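Local atomic coordinates of ankyrin repeat-containing protein YAR1 (Saccharomyces cerevisiae, PDB entry 4BSZ), a protein that is required for a normal rate of cell proliferation and binds unfolded protein, consistent with a chaperone role. Residues B[40-44]-B[74-79]; B[60-65]-B[105-110]; B[68-73]-B[113-118]. All blocks are in the same frame, centred on the assembly; numbering follows the deposited sequence.

Contact 1 (B[40-44]-B[74-79])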
ATOM      1  N   PRO B  40      31.787 -29.368 -48.676  1.00 91.20           N
ATOM      2  CA  PRO B  40      30.905 -28.494 -47.899  1.00 89.15           C
ATOM      3  C   PRO B  40      29.837 -29.303 -47.169  1.00 89.32           C
ATOM      4  O   PRO B  40      29.226 -28.808 -46.223  1.00 87.59           O
ATOM      5  CB  PRO B  40      30.254 -27.613 -48.968  1.00 75.17           C
ATOM      6  CG  PRO B  40      31.143 -27.727 -50.172  1.00 77.02           C
ATOM      7  CD  PRO B  40      31.672 -29.121 -50.122  1.00 78.34           C
ATOM      8  N   GLU B  41      29.631 -30.540 -47.614  1.00 88.01           N
ATOM      9  CA  GLU B  41      28.665 -31.461 -47.023  1.00 88.94           C
ATOM     10  C   GLU B  41      29.072 -31.842 -45.603  1.00 87.78           C
ATOM     11  O   GLU B  41      28.241 -32.294 -44.805  1.00 87.91           O
ATOM     12  CB  GLU B  41      28.565 -32.715 -47.894  1.00130.79           C
ATOM     13  CG  GLU B  41      27.408 -33.645 -47.575  1.00132.65           C
ATOM     14  CD  GLU B  41      27.320 -34.804 -48.556  1.00136.66           C
ATOM     15  OE1 GLU B  41      27.989 -34.741 -49.612  1.00137.86           O
ATOM     16  OE2 GLU B  41      26.585 -35.773 -48.272  1.00138.90           O
ATOM     17  N   LEU B  42      30.351 -31.631 -45.290  1.00 75.36           N
ATOM     18  CA  LEU B  42      30.936 -32.066 -44.022  1.00 75.02           C
ATOM     19  C   LEU B  42      31.117 -30.936 -43.010  1.00 72.28           C
ATOM     20  O   LEU B  42      31.528 -31.174 -41.872  1.00 72.11           O
ATOM     21  CB  LEU B  42      32.282 -32.769 -44.266  1.00 65.07           C
ATOM     22  CG  LEU B  42      32.297 -34.287 -44.040  1.00 68.15           C
ATOM     23  CD1 LEU B  42      31.400 -34.975 -45.045  1.00 70.39           C
ATOM     24  CD2 LEU B  42      33.713 -34.853 -44.073  1.00 69.91           C
ATOM     25  N   LEU B  43      30.813 -29.709 -43.427  1.00 79.67           N
ATOM     26  CA  LEU B  43      30.916 -28.550 -42.546  1.00 77.47           C
ATOM     27  C   LEU B  43      30.024 -28.714 -41.326  1.00 76.79           C
ATOM     28  O   LEU B  43      30.409 -28.361 -40.212  1.00 75.86           O
ATOM     29  CB  LEU B  43      30.546 -27.265 -43.296  1.00 60.30           C
ATOM     30  CG  LEU B  43      30.377 -25.986 -42.459  1.00 58.48           C
ATOM     31  CD1 LEU B  43      31.651 -25.618 -41.712  1.00 57.94           C
ATOM     32  CD2 LEU B  43      29.919 -24.815 -43.309  1.00 58.38           C
ATOM     33  N   SER B  44      28.835 -29.267 -41.537  1.00 80.49           N
ATOM     34  CA  SER B  44      27.874 -29.454 -40.453  1.00 80.10           C
ATOM     35  C   SER B  44      28.278 -30.521 -39.425  1.00 81.31           C
ATOM     36  O   SER B  44      27.555 -30.753 -38.457  1.00 81.33           O
ATOM     37  CB  SER B  44      26.481 -29.759 -41.016  1.00 93.49           C
ATOM     38  OG  SER B  44      26.498 -30.902 -41.855  1.00 95.93           O
ATOM     39  N   THR B  74      26.094 -22.262 -47.000  1.00 67.90           N
ATOM     40  CA  THR B  74      26.785 -23.488 -47.363  1.00 68.27           C
ATOM     41  C   THR B  74      26.100 -24.749 -46.830  1.00 68.20           C
ATOM     42  O   THR B  74      25.884 -25.709 -47.561  1.00 70.02           O
ATOM     43  CB  THR B  74      28.250 -23.435 -46.887  1.00 63.66           C
ATOM     44  OG1 THR B  74      28.875 -22.270 -47.438  1.00 64.17           O
ATOM     45  CG2 THR B  74      29.014 -24.666 -47.338  1.00 64.50           C
ATOM     46  N   VAL B  75      25.756 -24.756 -45.555  1.00 65.80           N
ATOM     47  CA  VAL B  75      25.101 -25.925 -44.979  1.00 66.03           C
ATOM     48  C   VAL B  75      23.750 -26.194 -45.653  1.00 68.03           C
ATOM     49  O   VAL B  75      23.416 -27.340 -45.965  1.00 69.71           O
ATOM     50  CB  VAL B  75      24.953 -25.783 -43.436  1.00 55.71           C
ATOM     51  CG1 VAL B  75      24.035 -26.855 -42.869  1.00 56.39           C
ATOM     52  CG2 VAL B  75      26.329 -25.845 -42.772  1.00 54.52           C
ATOM     53  N   SER B  76      22.997 -25.120 -45.890  1.00 94.08           N
ATOM     54  CA  SER B  76      21.680 -25.190 -46.520  1.00 96.31           C
ATOM     55  C   SER B  76      21.771 -25.755 -47.929  1.00 99.16           C
ATOM     56  O   SER B  76      20.970 -26.601 -48.326  1.00101.36           O
ATOM     57  CB  SER B  76      21.046 -23.794 -46.555  1.00 97.66           C
ATOM     58  OG  SER B  76      20.039 -23.703 -47.548  1.00100.64           O
ATOM     59  N   ARG B  77      22.765 -25.283 -48.671  1.00 84.60           N
ATOM     60  CA  ARG B  77      22.979 -25.698 -50.053  1.00 87.47           C
ATOM     61  C   ARG B  77      23.440 -27.152 -50.165  1.00 88.27           C
ATOM     62  O   ARG B  77      23.049 -27.863 -51.089  1.00 91.29           O
ATOM     63  CB  ARG B  77      24.002 -24.770 -50.715  1.00125.26           C
ATOM     64  CG  ARG B  77      24.072 -24.876 -52.221  1.00128.68           C
ATOM     65  CD  ARG B  77      24.806 -23.683 -52.824  1.00129.09           C
ATOM     66  NE  ARG B  77      24.169 -22.417 -52.468  1.00128.83           N
ATOM     67  CZ  ARG B  77      24.194 -21.321 -53.225  1.00130.92           C
ATOM     68  NH1 ARG B  77      24.824 -21.332 -54.394  1.00133.33           N
ATOM     69  NH2 ARG B  77      23.583 -20.216 -52.813  1.00130.97           N
ATOM     70  N   ALA B  78      24.252 -27.591 -49.207  1.00 79.96           N
ATOM     71  CA  ALA B  78      24.926 -28.884 -49.289  1.00 81.02           C
ATOM     72  C   ALA B  78      24.240 -30.025 -48.534  1.00 81.53           C
ATOM     73  O   ALA B  78      24.654 -31.176 -48.641  1.00 82.95           O
ATOM     74  CB  ALA B  78      26.373 -28.743 -48.829  1.00 76.14           C
ATOM     75  N   ASN B  79      23.202 -29.717 -47.771  1.00 77.67           N
ATOM     76  CA  ASN B  79      22.534 -30.739 -46.964  1.00 78.29           C
ATOM     77  C   ASN B  79      21.008 -30.765 -47.144  1.00 80.10           C
ATOM     78  O   ASN B  79      20.427 -29.891 -47.793  1.00 80.58           O
ATOM     79  CB  ASN B  79      22.899 -30.585 -45.476  1.00 90.41           C
ATOM     80  CG  ASN B  79      24.385 -30.833 -45.197  1.00 89.22           C
ATOM     81  OD1 ASN B  79      25.106 -29.940 -44.743  1.00 86.85           O
ATOM     82  ND2 ASN B  79      24.840 -32.053 -45.459  1.00 91.11           N
TER

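Contact 2 (B[60-65]-B[105-110])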
ATOM      1  N   ALA B  60      28.923 -17.198 -34.169  1.00 53.13           N
ATOM      2  CA  ALA B  60      27.745 -16.541 -33.623  1.00 53.22           C
ATOM      3  C   ALA B  60      28.071 -15.780 -32.342  1.00 54.17           C
ATOM      4  O   ALA B  60      27.594 -14.663 -32.125  1.00 55.15           O
ATOM      5  CB  ALA B  60      26.641 -17.552 -33.381  1.00 49.41           C
ATOM      6  N   ALA B  61      28.891 -16.395 -31.500  1.00 51.49           N
ATOM      7  CA  ALA B  61      29.277 -15.808 -30.232  1.00 52.82           C
ATOM      8  C   ALA B  61      30.118 -14.552 -30.460  1.00 54.46           C
ATOM      9  O   ALA B  61      30.133 -13.634 -29.635  1.00 56.03           O
ATOM     10  CB  ALA B  61      30.041 -16.824 -29.424  1.00 53.13           C
ATOM     11  N   ASN B  62      30.804 -14.514 -31.599  1.00 64.82           N
ATOM     12  CA  ASN B  62      31.722 -13.426 -31.906  1.00 66.68           C
ATOM     13  C   ASN B  62      31.181 -12.361 -32.865  1.00 67.45           C
ATOM     14  O   ASN B  62      31.908 -11.445 -33.255  1.00 69.34           O
ATOM     15  CB  ASN B  62      33.034 -13.993 -32.431  1.00 61.83           C
ATOM     16  CG  ASN B  62      33.829 -14.689 -31.352  1.00 62.39           C
ATOM     17  OD1 ASN B  62      33.523 -14.568 -30.165  1.00 63.06           O
ATOM     18  ND2 ASN B  62      34.877 -15.404 -31.757  1.00 62.51           N
ATOM     19  N   GLY B  63      29.915 -12.496 -33.247  1.00 72.26           N
ATOM     20  CA  GLY B  63      29.223 -11.472 -34.008  1.00 73.52           C
ATOM     21  C   GLY B  63      29.699 -11.268 -35.434  1.00 74.19           C
ATOM     22  O   GLY B  63      29.440 -10.220 -36.026  1.00 76.20           O
ATOM     23  N   HIS B  64      30.389 -12.269 -35.981  1.00 60.17           N
ATOM     24  CA  HIS B  64      30.884 -12.246 -37.352  1.00 60.77           C
ATOM     25  C   HIS B  64      29.785 -12.612 -38.337  1.00 60.24           C
ATOM     26  O   HIS B  64      29.745 -13.738 -38.860  1.00 58.83           O
ATOM     27  CB  HIS B  64      32.035 -13.230 -37.508  1.00 59.32           C
ATOM     28  CG  HIS B  64      33.204 -12.936 -36.623  1.00 60.28           C
ATOM     29  ND1 HIS B  64      33.653 -11.653 -36.387  1.00 62.63           N
ATOM     30  CD2 HIS B  64      34.015 -13.756 -35.912  1.00 59.70           C
ATOM     31  CE1 HIS B  64      34.694 -11.699 -35.574  1.00 63.38           C
ATOM     32  NE2 HIS B  64      34.931 -12.962 -35.267  1.00 61.64           N
ATOM     33  N   ILE B  65      28.914 -11.646 -38.603  1.00 62.72           N
ATOM     34  CA  ILE B  65      27.724 -11.858 -39.419  1.00 62.83           C
ATOM     35  C   ILE B  65      27.997 -12.451 -40.821  1.00 63.01           C
ATOM     36  O   ILE B  65      27.239 -13.300 -41.295  1.00 62.19           O
ATOM     37  CB  ILE B  65      26.921 -10.548 -39.520  1.00 60.97           C
ATOM     38  CG1 ILE B  65      25.546 -10.790 -40.141  1.00 61.31           C
ATOM     39  CG2 ILE B  65      27.710  -9.496 -40.275  1.00 63.81           C
ATOM     40  CD1 ILE B  65      24.582 -11.444 -39.215  1.00 59.43           C
ATOM     41  N   ASN B 105      26.049 -12.950 -25.657  1.00 58.87           N
ATOM     42  CA  ASN B 105      26.983 -11.913 -26.064  1.00 59.51           C
ATOM     43  C   ASN B 105      26.320 -10.733 -26.757  1.00 59.48           C
ATOM     44  O   ASN B 105      26.999  -9.832 -27.246  1.00 60.29           O
ATOM     45  CB  ASN B 105      28.095 -12.505 -26.929  1.00 61.29           C
ATOM     46  CG  ASN B 105      29.003 -13.431 -26.142  1.00 61.80           C
ATOM     47  OD1 ASN B 105      29.831 -12.979 -25.349  1.00 62.71           O
ATOM     48  ND2 ASN B 105      28.845 -14.733 -26.350  1.00 61.52           N
ATOM     49  N   GLY B 106      24.992 -10.743 -26.794  1.00 54.38           N
ATOM     50  CA  GLY B 106      24.225  -9.621 -27.306  1.00 54.55           C
ATOM     51  C   GLY B 106      24.487  -9.249 -28.750  1.00 55.11           C
ATOM     52  O   GLY B 106      24.507  -8.069 -29.099  1.00 55.95           O
ATOM     53  N   LYS B 107      24.683 -10.255 -29.594  1.00 53.79           N
ATOM     54  CA  LYS B 107      24.938 -10.039 -31.008  1.00 54.54           C
ATOM     55  C   LYS B 107      23.632 -10.025 -31.795  1.00 54.57           C
ATOM     56  O   LYS B 107      23.188 -11.069 -32.287  1.00 54.31           O
ATOM     57  CB  LYS B 107      25.856 -11.135 -31.533  1.00 51.03           C
ATOM     58  CG  LYS B 107      27.128 -11.280 -30.733  1.00 51.20           C
ATOM     59  CD  LYS B 107      27.939  -9.990 -30.727  1.00 52.33           C
ATOM     60  CE  LYS B 107      29.296 -10.200 -30.060  1.00 52.90           C
ATOM     61  NZ  LYS B 107      30.200  -9.028 -30.210  1.00 54.45           N
ATOM     62  N   LEU B 108      23.031  -8.841 -31.925  1.00 51.62           N
ATOM     63  CA  LEU B 108      21.714  -8.695 -32.548  1.00 51.93           C
ATOM     64  C   LEU B 108      21.604  -9.130 -34.018  1.00 52.83           C
ATOM     65  O   LEU B 108      20.641  -9.798 -34.394  1.00 52.82           O
ATOM     66  CB  LEU B 108      21.212  -7.258 -32.394  1.00 60.76           C
ATOM     67  CG  LEU B 108      19.749  -6.994 -32.766  1.00 61.17           C
ATOM     68  CD1 LEU B 108      18.851  -8.043 -32.128  1.00 60.02           C
ATOM     69  CD2 LEU B 108      19.335  -5.591 -32.338  1.00 61.93           C
ATOM     70  N   ASP B 109      22.576  -8.745 -34.843  1.00 62.27           N
ATOM     71  CA  ASP B 109      22.550  -9.065 -36.271  1.00 63.48           C
ATOM     72  C   ASP B 109      22.524 -10.579 -36.516  1.00 62.84           C
ATOM     73  O   ASP B 109      21.780 -11.083 -37.367  1.00 63.58           O
ATOM     74  CB  ASP B 109      23.739  -8.413 -36.984  1.00100.96           C
ATOM     75  CG  ASP B 109      25.023  -8.475 -36.164  1.00100.31           C
ATOM     76  OD1 ASP B 109      25.045  -9.156 -35.110  1.00 98.80           O
ATOM     77  OD2 ASP B 109      26.022  -7.849 -36.588  1.00101.61           O
ATOM     78  N   VAL B 110      23.342 -11.296 -35.755  1.00 55.96           N
ATOM     79  CA  VAL B 110      23.396 -12.747 -35.831  1.00 55.51           C
ATOM     80  C   VAL B 110      22.053 -13.348 -35.445  1.00 55.07           C
ATOM     81  O   VAL B 110      21.561 -14.274 -36.100  1.00 55.64           O
ATOM     82  CB  VAL B 110      24.480 -13.293 -34.894  1.00 52.06           C
ATOM     83  CG1 VAL B 110      24.286 -14.773 -34.659  1.00 51.64           C
ATOM     84  CG2 VAL B 110      25.854 -13.003 -35.468  1.00 52.83           C
TER

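Contact 3 (B[68-73]-B[113-118])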
ATOM      1  N   VAL B  68      28.941 -16.015 -40.392  1.00 53.42           N
ATOM      2  CA  VAL B  68      27.726 -16.725 -39.982  1.00 52.42           C
ATOM      3  C   VAL B  68      26.800 -17.018 -41.162  1.00 53.27           C
ATOM      4  O   VAL B  68      26.312 -18.133 -41.320  1.00 52.69           O
ATOM      5  CB  VAL B  68      26.926 -15.943 -38.907  1.00 59.61           C
ATOM      6  CG1 VAL B  68      25.574 -16.611 -38.645  1.00 58.94           C
ATOM      7  CG2 VAL B  68      27.727 -15.816 -37.607  1.00 59.01           C
ATOM      8  N   ARG B  69      26.557 -16.006 -41.982  1.00 69.36           N
ATOM      9  CA  ARG B  69      25.699 -16.166 -43.146  1.00 70.85           C
ATOM     10  C   ARG B  69      26.293 -17.173 -44.130  1.00 70.96           C
ATOM     11  O   ARG B  69      25.571 -17.979 -44.712  1.00 71.45           O
ATOM     12  CB  ARG B  69      25.471 -14.818 -43.823  1.00 68.77           C
ATOM     13  CG  ARG B  69      24.610 -14.884 -45.049  1.00 71.00           C
ATOM     14  CD  ARG B  69      24.531 -13.514 -45.665  1.00 74.07           C
ATOM     15  NE  ARG B  69      23.965 -12.535 -44.740  1.00 74.50           N
ATOM     16  CZ  ARG B  69      22.658 -12.389 -44.529  1.00 75.33           C
ATOM     17  NH1 ARG B  69      21.790 -13.171 -45.167  1.00 75.83           N
ATOM     18  NH2 ARG B  69      22.216 -11.473 -43.677  1.00 75.93           N
ATOM     19  N   TYR B  70      27.611 -17.139 -44.297  1.00 73.33           N
ATOM     20  CA  TYR B  70      28.272 -18.087 -45.182  1.00 73.58           C
ATOM     21  C   TYR B  70      28.090 -19.520 -44.698  1.00 72.14           C
ATOM     22  O   TYR B  70      27.722 -20.405 -45.465  1.00 72.93           O
ATOM     23  CB  TYR B  70      29.765 -17.784 -45.307  1.00 73.33           C
ATOM     24  CG  TYR B  70      30.527 -18.853 -46.053  1.00 73.51           C
ATOM     25  CD1 TYR B  70      30.566 -18.863 -47.440  1.00 75.50           C
ATOM     26  CD2 TYR B  70      31.198 -19.861 -45.374  1.00 72.11           C
ATOM     27  CE1 TYR B  70      31.263 -19.847 -48.136  1.00 75.94           C
ATOM     28  CE2 TYR B  70      31.898 -20.853 -46.060  1.00 72.66           C
ATOM     29  CZ  TYR B  70      31.929 -20.842 -47.440  1.00 74.50           C
ATOM     30  OH  TYR B  70      32.627 -21.827 -48.120  1.00 75.30           O
ATOM     31  N   ILE B  71      28.379 -19.741 -43.428  1.00 65.82           N
ATOM     32  CA  ILE B  71      28.223 -21.055 -42.836  1.00 64.87           C
ATOM     33  C   ILE B  71      26.807 -21.571 -43.077  1.00 65.36           C
ATOM     34  O   ILE B  71      26.609 -22.719 -43.465  1.00 65.92           O
ATOM     35  CB  ILE B  71      28.529 -21.013 -41.326  1.00 51.34           C
ATOM     36  CG1 ILE B  71      30.005 -20.687 -41.108  1.00 51.31           C
ATOM     37  CG2 ILE B  71      28.152 -22.326 -40.669  1.00 50.87           C
ATOM     38  CD1 ILE B  71      30.395 -20.462 -39.685  1.00 50.57           C
ATOM     39  N   LEU B  72      25.823 -20.706 -42.878  1.00 73.42           N
ATOM     40  CA  LEU B  72      24.436 -21.109 -43.032  1.00 74.13           C
ATOM     41  C   LEU B  72      24.081 -21.387 -44.489  1.00 76.25           C
ATOM     42  O   LEU B  72      23.423 -22.379 -44.789  1.00 77.09           O
ATOM     43  CB  LEU B  72      23.498 -20.060 -42.430  1.00 54.10           C
ATOM     44  CG  LEU B  72      23.376 -20.089 -40.906  1.00 52.42           C
ATOM     45  CD1 LEU B  72      22.577 -18.892 -40.408  1.00 52.77           C
ATOM     46  CD2 LEU B  72      22.750 -21.399 -40.447  1.00 52.06           C
ATOM     47  N   GLU B  73      24.515 -20.510 -45.387  1.00 69.54           N
ATOM     48  CA  GLU B  73      24.258 -20.691 -46.814  1.00 72.02           C
ATOM     49  C   GLU B  73      24.827 -22.023 -47.320  1.00 72.28           C
ATOM     50  O   GLU B  73      24.130 -22.812 -47.967  1.00 73.98           O
ATOM     51  CB  GLU B  73      24.844 -19.526 -47.618  1.00 96.01           C
ATOM     52  CG  GLU B  73      24.032 -18.244 -47.552  1.00 97.31           C
ATOM     53  CD  GLU B  73      24.753 -17.066 -48.184  1.00 99.01           C
ATOM     54  OE1 GLU B  73      25.944 -17.221 -48.550  1.00 98.74           O
ATOM     55  OE2 GLU B  73      24.128 -15.988 -48.312  1.00100.92           O
ATOM     56  N   LEU B 113      19.421 -12.905 -38.024  1.00 57.38           N
ATOM     57  CA  LEU B 113      19.725 -13.821 -39.108  1.00 58.51           C
ATOM     58  C   LEU B 113      19.286 -15.240 -38.755  1.00 58.19           C
ATOM     59  O   LEU B 113      18.618 -15.900 -39.545  1.00 59.62           O
ATOM     60  CB  LEU B 113      21.216 -13.793 -39.421  1.00 56.98           C
ATOM     61  CG  LEU B 113      21.686 -14.585 -40.638  1.00 58.37           C
ATOM     62  CD1 LEU B 113      20.980 -14.124 -41.901  1.00 60.56           C
ATOM     63  CD2 LEU B 113      23.173 -14.410 -40.770  1.00 58.24           C
ATOM     64  N   LEU B 114      19.649 -15.700 -37.561  1.00 61.91           N
ATOM     65  CA  LEU B 114      19.298 -17.046 -37.112  1.00 61.84           C
ATOM     66  C   LEU B 114      17.792 -17.282 -37.014  1.00 62.62           C
ATOM     67  O   LEU B 114      17.300 -18.365 -37.333  1.00 63.74           O
ATOM     68  CB  LEU B 114      19.949 -17.343 -35.758  1.00 53.61           C
ATOM     69  CG  LEU B 114      21.463 -17.548 -35.771  1.00 53.17           C
ATOM     70  CD1 LEU B 114      21.995 -17.832 -34.385  1.00 52.05           C
ATOM     71  CD2 LEU B 114      21.784 -18.694 -36.703  1.00 54.30           C
ATOM     72  N   CYS B 115      17.057 -16.270 -36.576  1.00 70.02           N
ATOM     73  CA  CYS B 115      15.642 -16.456 -36.284  1.00 70.71           C
ATOM     74  C   CYS B 115      14.712 -16.089 -37.437  1.00 72.64           C
ATOM     75  O   CYS B 115      13.667 -16.712 -37.606  1.00 73.98           O
ATOM     76  CB  CYS B 115      15.263 -15.686 -35.023  1.00 64.27           C
ATOM     77  SG  CYS B 115      16.188 -16.200 -33.559  1.00 62.54           S
ATOM     78  N   ASP B 116      15.093 -15.086 -38.227  1.00 63.65           N
ATOM     79  CA  ASP B 116      14.246 -14.603 -39.319  1.00 65.79           C
ATOM     80  C   ASP B 116      14.395 -15.448 -40.581  1.00 67.70           C
ATOM     81  O   ASP B 116      13.406 -15.915 -41.145  1.00 69.66           O
ATOM     82  CB  ASP B 116      14.541 -13.134 -39.649  1.00 83.61           C
ATOM     83  CG  ASP B 116      14.185 -12.188 -38.509  1.00 82.28           C
ATOM     84  OD1 ASP B 116      13.279 -12.506 -37.711  1.00 81.85           O
ATOM     85  OD2 ASP B 116      14.803 -11.107 -38.417  1.00 81.90           O
ATOM     86  N   GLU B 117      15.637 -15.638 -41.022  1.00 69.53           N
ATOM     87  CA  GLU B 117      15.909 -16.361 -42.257  1.00 71.45           C
ATOM     88  C   GLU B 117      16.021 -17.878 -42.061  1.00 71.46           C
ATOM     89  O   GLU B 117      15.539 -18.655 -42.886  1.00 73.59           O
ATOM     90  CB  GLU B 117      17.159 -15.798 -42.928  1.00102.25           C
ATOM     91  CG  GLU B 117      17.127 -14.287 -43.088  1.00102.55           C
ATOM     92  CD  GLU B 117      18.136 -13.777 -44.105  1.00103.79           C
ATOM     93  OE1 GLU B 117      18.779 -14.608 -44.786  1.00104.53           O
ATOM     94  OE2 GLU B 117      18.283 -12.541 -44.227  1.00104.25           O
ATOM     95  N   TYR B 118      16.632 -18.303 -40.960  1.00 65.43           N
ATOM     96  CA  TYR B 118      16.899 -19.728 -40.752  1.00 65.61           C
ATOM     97  C   TYR B 118      16.123 -20.386 -39.607  1.00 65.13           C
ATOM     98  O   TYR B 118      16.397 -21.532 -39.247  1.00 65.29           O
ATOM     99  CB  TYR B 118      18.401 -19.971 -40.618  1.00 61.15           C
ATOM    100  CG  TYR B 118      19.154 -19.590 -41.877  1.00 62.23           C
ATOM    101  CD1 TYR B 118      19.493 -18.269 -42.125  1.00 61.87           C
ATOM    102  CD2 TYR B 118      19.508 -20.550 -42.827  1.00 63.90           C
ATOM    103  CE1 TYR B 118      20.171 -17.902 -43.270  1.00 63.18           C
ATOM    104  CE2 TYR B 118      20.196 -20.195 -43.986  1.00 65.10           C
ATOM    105  CZ  TYR B 118      20.527 -18.863 -44.202  1.00 64.76           C
ATOM    106  OH  TYR B 118      21.211 -18.465 -45.336  1.00 66.25           O
TER

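Contact 1 (B[40-44]-B[74-79])
Pro-40 lays the CB corner of its ring between two side chains of the last turn of helix 65-78. Its CB lies 3.6 Å from Thr-74 CG2 and 4.0 Å from Ala-78 CB, bridging two residues one helical turn apart. Thr-74 meets the 40-44 segment chiefly with its methyl: CG2 stands anti to the backbone N (chi1 -56°, measured to OG1), which turns the methyl to Pro-40 while OG1 is hydrogen-bonded to the carbonyl of Tyr-70 in its own helix. Leu-43 reaches in from the same 3-10 turn and crosses both Thr-74 and Val-75 at about a right angle. Its CD2 branch does the touching, 3.8 Å from Val-75 CG2 and 4.1 Å from Thr-74 CG2. The helix belongs to ANK 1, the helix-loop-helix unit in which helices 55-61 and 65-78 pair, and the chain arriving from helix 27-37 passes across its C-terminal end in this short 3-10 turn. Val-75 is shared: CG2 meets Leu-43, CG1 lies 4.2 Å from Ser-44 CB, and the side chain also packs on Leu-84 and Phe-87 of helix 81-88. At the more exposed margin Glu-41 touches with its aliphatic part, its CG 3.8 Å from Ala-78 O, and the extended chain carries the carboxylate onward. Asn-79, the first residue beyond the helix, directs its side chain into the notch between Glu-41 and Ser-44, with its amide plane turned 67° from the Glu-41 carboxylate.

Contact 2 (B[60-65]-B[105-110])
Val-110 packs against Ala-60 and Gly-63 where the paired helices of ANK 1 and ANK 2 lie side by side. The packed part is made by Val-110 and the Lys-107 methylenes against the 60-63 turn, with Ile-65 setting its CD1 methyl against the carbonyl of Asp-109. Val-110 CG1 is 3.9 Å from Ala-60 CB, and its other methyl, CG2, is 4.0 Å from Gly-63 CA. Gly-63, with positive phi, closes helix 55-61 in a Schellman motif, and a CB there would run into Lys-107 CD. The lysine chain bends at chi2 (-59°), which folds its methylenes along this turn: CG lies 3.7 Å from Ala-60 O, CD 3.8 Å from Gly-63 CA and CE 3.6 Å from Ala-61 O. Shortening this chain to an alanine is likely to strip the aliphatic cover from Gly-63 and from the carbonyls of Ala-60 and Ala-61. Toward the margins the fit is looser. Asn-105 meets the Ala-61 carbonyl with its CB, while its ND2 is hydrogen-bonded to Trp-101 O, and Asn-62 pairs with Arg-23 O and an acidic side chain of another protein chain. At the exposed Asp-109 the carboxylate turns back on its own helix, OD1 accepting the Val-110 N-H.

Contact 3 (B[68-73]-B[113-118])
The second helices of two annotated ankyrin repeats, 65-78 of ANK 1 and 108-117 of ANK 2, meet here through Leu-72, Leu-113 and Arg-69, together with Tyr-118, which lies just beyond the end of helix 108-117. The short helical segments run at 44° to each other, their axes 11.6 Å apart at closest approach, a spacing bridged by long side chains. Leu-72 and the tyrosine run alongside one another, pointing opposite ways, and the leucine lies over one face of the ring. Its CB makes a CH-pi contact 3.8 Å from the Tyr-118 ring centroid and 19° off the normal, while CD1 lies 3.6 Å from Tyr-118 CD1. That same methyl reaches the buried Leu-114, whose CD2 is 3.8 Å away. The phenol end passes on to the next residue, with Tyr-118 OH 3.6 Å from Glu-73 CG.

Leu-113 divides its two methyls. CD2 goes to Val-68 CG1 at 3.9 Å and to the base of the Arg-69 side chain. The arginine leaves its helix extended and then bends at chi3 (-60°), which brings one face of the guanidinium over Leu-113 CD1; the two side chains cross nearly perpendicular. Glu-117 approaches that group at its edge: Arg-69 NH1 and Glu-117 OE1, 3.4 Å apart, form a salt bridge whose hydrogen bond is weak, the two planar groups being well tilted from each other. Behind the interface Val-68 and Leu-72 pack on Leu-56 of helix 55-61. Apart from that charged border, the second helices of neighbouring repeats pack through apolar side chains, as in ankyrin-repeat stacks.

All three contacts lie within the ankyrin-repeat range, and their segments alternate along the chain: 40-44, 60-65, 68-73, 74-79, 105-110, 113-118. Contacts 1 and 3 share helix 65-78, with centres about 13 Å apart, and meet where Leu-43 CD2 packs on Ile-71 O. Contacts 2 and 3 share helix 108-117, with centres about 11 Å apart; Ile-65 and Val-110 of contact 2 pack on Leu-113 and Val-68 of contact 3. Contacts 1 and 2 do not touch, their centres about 21 Å apart on opposite sides of the chain's centre. Helix 65-78 thus packs on the loop that follows helix 27-37 and on ANK 2, while contact 2 joins the turns that another protein chain approaches.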